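Local coordinates for succinylglutamate desuccinylase (Vibrio cholerae, PDB 2G9D), which probably hydrolyses N-succinyl-L-glutamate to succinate and glutamate with one zinc ion per subunit, the last step of arginine breakdown by the AST pathway, at residues L72-W76 / F237-R242; D13-L17 / Q38-L42. One frame throughout, in Å; residues are numbered along the deposited sequence.

Contact 1 (L72-W76 / F237-R242)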
loop_
_atom_site.group_PDB
_atom_site.type_symbol
_atom_site.label_atom_id
_atom_site.label_comp_id
_atom_site.label_asym_id
_atom_site.label_seq_id
_atom_site.Cartn_x
_atom_site.Cartn_y
_atom_site.Cartn_z
ATOM N N LEU A 72 10.745 -3.801 7.536
ATOM C CA LEU A 72 11.473 -3.725 6.286
ATOM C C LEU A 72 11.786 -2.261 5.989
ATOM O O LEU A 72 12.896 -1.922 5.566
ATOM C CB LEU A 72 10.648 -4.342 5.157
ATOM C CG LEU A 72 10.557 -5.867 5.214
ATOM C CD1 LEU A 72 9.508 -6.351 4.233
ATOM C CD2 LEU A 72 11.915 -6.471 4.901
ATOM N N LEU A 73 10.810 -1.390 6.210
ATOM C CA LEU A 73 11.047 0.022 5.978
ATOM C C LEU A 73 12.052 0.445 7.044
ATOM O O LEU A 73 13.003 1.180 6.776
ATOM C CB LEU A 73 9.752 0.829 6.127
ATOM C CG LEU A 73 9.829 2.321 5.775
ATOM C CD1 LEU A 73 8.869 2.629 4.634
ATOM C CD2 LEU A 73 9.504 3.170 7.011
ATOM N N ASP A 74 11.846 -0.048 8.259
ATOM C CA ASP A 74 12.725 0.291 9.359
ATOM C C ASP A 74 14.174 -0.040 9.042
ATOM O O ASP A 74 15.074 0.722 9.389
ATOM C CB ASP A 74 12.279 -0.437 10.618
ATOM C CG ASP A 74 13.048 -0.002 11.841
ATOM O OD1 ASP A 74 13.331 1.218 11.957
ATOM O OD2 ASP A 74 13.352 -0.877 12.689
ATOM N N LYS A 75 14.399 -1.165 8.369
ATOM C CA LYS A 75 15.756 -1.581 8.023
ATOM C C LYS A 75 16.366 -0.795 6.848
ATOM O O LYS A 75 17.557 -0.476 6.857
ATOM C CB LYS A 75 15.769 -3.080 7.717
ATOM C CG LYS A 75 17.160 -3.717 7.717
ATOM C CD LYS A 75 17.076 -5.195 7.325
ATOM C CE LYS A 75 16.219 -6.011 8.295
ATOM N NZ LYS A 75 16.089 -7.427 7.856
ATOM N N TRP A 76 15.551 -0.492 5.840
ATOM C CA TRP A 76 16.020 0.262 4.684
ATOM C C TRP A 76 16.655 1.566 5.134
ATOM O O TRP A 76 17.679 1.998 4.604
ATOM C CB TRP A 76 14.866 0.600 3.752
ATOM C CG TRP A 76 14.131 -0.582 3.258
ATOM C CD1 TRP A 76 14.623 -1.841 3.094
ATOM C CD2 TRP A 76 12.777 -0.608 2.790
ATOM N NE1 TRP A 76 13.660 -2.654 2.552
ATOM C CE2 TRP A 76 12.514 -1.925 2.363
ATOM C CE3 TRP A 76 11.756 0.355 2.700
ATOM C CZ2 TRP A 76 11.279 -2.306 1.838
ATOM C CZ3 TRP A 76 10.531 -0.020 2.181
ATOM C CH2 TRP A 76 10.299 -1.345 1.762
ATOM N N PHE A 237 10.414 -8.901 -2.354
ATOM C CA PHE A 237 9.949 -7.543 -2.204
ATOM C C PHE A 237 11.062 -6.665 -1.670
ATOM O O PHE A 237 11.403 -5.656 -2.269
ATOM C CB PHE A 237 8.775 -7.465 -1.256
ATOM C CG PHE A 237 8.368 -6.063 -0.962
ATOM C CD1 PHE A 237 7.986 -5.215 -1.995
ATOM C CD2 PHE A 237 8.379 -5.573 0.338
ATOM C CE1 PHE A 237 7.629 -3.910 -1.733
ATOM C CE2 PHE A 237 8.024 -4.272 0.600
ATOM C CZ PHE A 237 7.645 -3.438 -0.434
ATOM N N ASP A 238 11.621 -7.076 -0.533
ATOM C CA ASP A 238 12.685 -6.338 0.124
ATOM C C ASP A 238 13.860 -5.958 -0.777
ATOM O O ASP A 238 14.431 -4.861 -0.649
ATOM C CB ASP A 238 13.214 -7.119 1.301
ATOM C CG ASP A 238 14.404 -6.436 1.934
ATOM O OD1 ASP A 238 14.221 -5.442 2.671
ATOM O OD2 ASP A 238 15.540 -6.874 1.672
ATOM N N LEU A 239 14.236 -6.877 -1.664
ATOM C CA LEU A 239 15.321 -6.625 -2.598
ATOM C C LEU A 239 14.814 -5.636 -3.642
ATOM O O LEU A 239 15.470 -4.652 -3.962
ATOM C CB LEU A 239 15.770 -7.926 -3.279
ATOM C CG LEU A 239 17.113 -8.524 -2.831
ATOM C CD1 LEU A 239 17.095 -8.785 -1.339
ATOM C CD2 LEU A 239 17.378 -9.820 -3.582
ATOM N N ALA A 240 13.618 -5.893 -4.148
ATOM C CA ALA A 240 13.029 -5.039 -5.167
ATOM C C ALA A 240 13.038 -3.572 -4.783
ATOM O O ALA A 240 13.497 -2.741 -5.563
ATOM C CB ALA A 240 11.602 -5.489 -5.467
HETATM N N MSE A 241 12.518 -3.259 -3.598
HETATM C CA MSE A 241 12.451 -1.885 -3.125
HETATM C C MSE A 241 13.819 -1.249 -3.150
HETATM O O MSE A 241 13.999 -0.143 -3.662
HETATM C CB MSE A 241 11.908 -1.838 -1.701
HETATM C CG MSE A 241 11.669 -0.427 -1.180
HETATM SE SE MSE A 241 10.438 0.563 -2.361
HETATM C CE MSE A 241 8.799 -0.433 -1.953
ATOM N N ARG A 242 14.787 -1.966 -2.585
ATOM C CA ARG A 242 16.159 -1.495 -2.525
ATOM C C ARG A 242 16.651 -1.135 -3.899
ATOM O O ARG A 242 17.313 -0.125 -4.072
ATOM C CB ARG A 242 17.053 -2.558 -1.902
ATOM C CG ARG A 242 16.764 -2.753 -0.441
ATOM C CD ARG A 242 17.300 -4.055 0.092
ATOM N NE ARG A 242 17.066 -4.153 1.536
ATOM C CZ ARG A 242 17.626 -3.363 2.461
ATOM N NH1 ARG A 242 18.469 -2.394 2.119
ATOM N NH2 ARG A 242 17.343 -3.536 3.743
#
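Trp76 reaches from helix 68-81 into a socket formed by Phe237, Asp238, Met241 and Arg242 of helix 235-246, a knob-into-hole fit built round one indole. Its NE1 donates to Asp238 OD1 at 2.8 Å with an N-H...O angle of 156°; the acceptor lies close to the indole plane, whereas the N-H meets the carboxylate from above its plane. On one face of the six-membered ring sits Met241 CG, 3.5 Å from the centroid, a CH-pi contact to which the selenium of this selenomethionine adds an oblique Met-aromatic approach. The opposite face is backed by the backbone of its own helix at Leu72 and Leu73. At the far rim, Trp76 CH2 comes 3.9 Å from Phe237 CE2, the two rings obliquely inclined. The guanidinium of Arg242 is turned almost perpendicular to the indole and presents a face to Trp76 CD1, while Lys75 CD lies at its edge. Leu72 fills the neighbouring angle, CD1 against the edge of Phe237 and CD2 beside Asp238 OD1.

A second shell holds the acceptor. One turn further along the helix, Arg242 NE forms a salt bridge with Asp238 OD2 at 3.1 Å, so the carboxylate is gripped by both indole and guanidinium. Asp238 turns its CG opposite the backbone nitrogen (chi1 175°), which brings OD1 to the indole and OD2 to the guanidinium. Arg242 is itself anchored by Asp79 and Gln85.

The two helix segments run in roughly the same direction, their axes 41° apart and 11.1 Å at closest approach. In this zinc-carboxypeptidase-like catalytic domain, the apolar part of the interface rests on Ile58 of strand 55-60 and on Leu152 and Leu154 of strand 149-157, with Phe184 of helix 179-187 covering Phe237 and Met241.

Contact 2 (D13-L17 / Q38-L42); sequences DSLDL and QRGVL
Arg39 and Gly40 are the central residues of a type II beta turn from Gln38 to Val41, the hairpin connection between antiparallel strands 33-38 and 41-44, and this turn packs against the irregular segment 13-17 near the N-terminus. Backbone bonding defines the turn itself: Val41 N donates to Gln38 O at 2.7 Å. Gly40 occupies the third position with a positive phi of 82°, backbone angles readily taken up by glycine at this position of a type II turn. Its CA also lies 5.2 Å from Ser14 CA, the nearest pair of CA atoms between the segments.

Most of the polar part of the contact involves Arg39. An extended chain from CG to NE carries its guanidinium away from the turn and between two backbone carbonyls, Ser14 O over one face and Asp16 O over the other. Several separations here are too short in this 3.00 Å model, so the precise placement between the carbonyls is doubtful, and the geometry defines no clear hydrogen bond from Arg39 to segment 13-17. The carboxylate of Asp16 is directed elsewhere: OD1 accepts from the backbone N of His19.

The van der Waals part is slight: Leu17 CD1 reaches Arg39 NH2, the two side chains crossing at a slant. Leu15 and Leu17 also touch Val102 of helix 98-102. The turn is tied inward by backbone bonding of Gly40 to Met95, just beyond strand 90-94.

Ser14 is the buried member of the loop. Its side chain approaches the turn, with OG 3.4 Å from Gly40 N, while the same OG is hydrogen-bonded to Phe10 O.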
loop_
_atom_site.group_PDB
_atom_site.type_symbol
_atom_site.label_atom_id
_atom_site.label_comp_id
_atom_site.label_asym_id
_atom_site.label_seq_id
_atom_site.Cartn_x
_atom_site.Cartn_y
_atom_site.Cartn_z
ATOM N N ASP A 13 11.667 5.032 17.316
ATOM C CA ASP A 13 11.777 6.435 17.715
ATOM C C ASP A 13 10.504 7.141 17.275
ATOM O O ASP A 13 10.288 8.314 17.582
ATOM C CB ASP A 13 12.965 7.101 17.034
ATOM C CG ASP A 13 14.182 7.177 17.917
ATOM O OD1 ASP A 13 15.208 7.695 17.430
ATOM O OD2 ASP A 13 14.120 6.725 19.082
ATOM N N SER A 14 9.665 6.401 16.555
ATOM C CA SER A 14 8.388 6.913 16.079
ATOM C C SER A 14 7.262 6.331 16.914
ATOM O O SER A 14 6.226 6.947 17.070
ATOM C CB SER A 14 8.184 6.575 14.608
ATOM O OG SER A 14 9.133 7.270 13.786
ATOM N N LEU A 15 7.496 5.139 17.440
ATOM C CA LEU A 15 6.544 4.482 18.289
ATOM C C LEU A 15 6.707 4.881 19.746
ATOM O O LEU A 15 6.241 4.208 20.652
ATOM C CB LEU A 15 6.671 2.959 18.151
ATOM C CG LEU A 15 5.738 2.227 17.198
ATOM C CD1 LEU A 15 5.298 3.171 16.073
ATOM C CD2 LEU A 15 6.445 1.004 16.670
ATOM N N ASP A 16 7.464 5.940 19.978
ATOM C CA ASP A 16 7.709 6.371 21.358
ATOM C C ASP A 16 6.885 7.621 21.668
ATOM O O ASP A 16 7.260 8.741 21.271
ATOM C CB ASP A 16 9.204 6.656 21.593
ATOM C CG ASP A 16 9.593 6.528 23.051
ATOM O OD1 ASP A 16 9.148 7.367 23.870
ATOM O OD2 ASP A 16 10.348 5.591 23.365
ATOM N N LEU A 17 5.762 7.437 22.370
ATOM C CA LEU A 17 4.889 8.573 22.706
ATOM C C LEU A 17 5.519 9.604 23.661
ATOM O O LEU A 17 5.704 10.773 23.307
ATOM C CB LEU A 17 3.552 8.064 23.276
ATOM C CG LEU A 17 2.614 7.358 22.281
ATOM C CD1 LEU A 17 3.306 6.122 21.693
ATOM C CD2 LEU A 17 1.325 6.975 22.981
ATOM N N GLN A 38 8.623 15.152 10.996
ATOM C CA GLN A 38 7.842 14.974 12.206
ATOM C C GLN A 38 7.726 13.501 12.523
ATOM O O GLN A 38 8.123 12.661 11.728
ATOM C CB GLN A 38 6.460 15.573 11.999
ATOM C CG GLN A 38 5.709 14.932 10.853
ATOM C CD GLN A 38 4.585 15.801 10.351
ATOM O OE1 GLN A 38 4.824 16.858 9.768
ATOM N NE2 GLN A 38 3.346 15.365 10.580
ATOM N N ARG A 39 7.177 13.198 13.688
ATOM C CA ARG A 39 6.999 11.825 14.124
ATOM C C ARG A 39 6.532 10.898 12.978
ATOM O O ARG A 39 5.419 11.027 12.466
ATOM C CB ARG A 39 6.001 11.828 15.286
ATOM C CG ARG A 39 6.067 10.646 16.225
ATOM C CD ARG A 39 5.424 11.035 17.549
ATOM N NE ARG A 39 4.887 9.882 18.268
ATOM C CZ ARG A 39 5.623 8.980 18.905
ATOM N NH1 ARG A 39 6.943 9.089 18.922
ATOM N NH2 ARG A 39 5.038 7.962 19.520
ATOM N N GLY A 40 7.406 9.983 12.557
ATOM C CA GLY A 40 7.061 9.055 11.497
ATOM C C GLY A 40 7.204 9.559 10.076
ATOM O O GLY A 40 6.682 8.942 9.144
ATOM N N VAL A 41 7.906 10.668 9.894
ATOM C CA VAL A 41 8.094 11.215 8.561
ATOM C C VAL A 41 9.545 11.579 8.252
ATOM O O VAL A 41 10.070 12.571 8.776
ATOM C CB VAL A 41 7.249 12.465 8.352
ATOM C CG1 VAL A 41 7.521 13.029 6.977
ATOM C CG2 VAL A 41 5.791 12.136 8.513
ATOM N N LEU A 42 10.184 10.784 7.392
ATOM C CA LEU A 42 11.573 11.011 6.982
ATOM C C LEU A 42 11.668 11.236 5.467
ATOM O O LEU A 42 11.036 10.522 4.699
ATOM C CB LEU A 42 12.437 9.805 7.380
ATOM C CG LEU A 42 13.893 9.763 6.872
ATOM C CD1 LEU A 42 14.658 10.983 7.371
ATOM C CD2 LEU A 42 14.582 8.480 7.342
#

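How the contacts relate
Contact 1 joins two helices of the catalytic domain through a largely buried patch with a partly exposed, charged border; contact 2 fastens an N-terminal loop to a hairpin turn nearer the periphery. Side chains do most of the work in contact 1, where apolar packing accompanies a defined polar network. In contact 2, by contrast, one long cationic side chain meets backbone carbonyls, and the model is less certain. The contacts share no element and do not touch: their centres are 19 Å apart and their nearest atoms about 7 Å. Phe10 nevertheless links their surroundings, touching Leu73 of helix 68-81 while accepting a bond from Ser14.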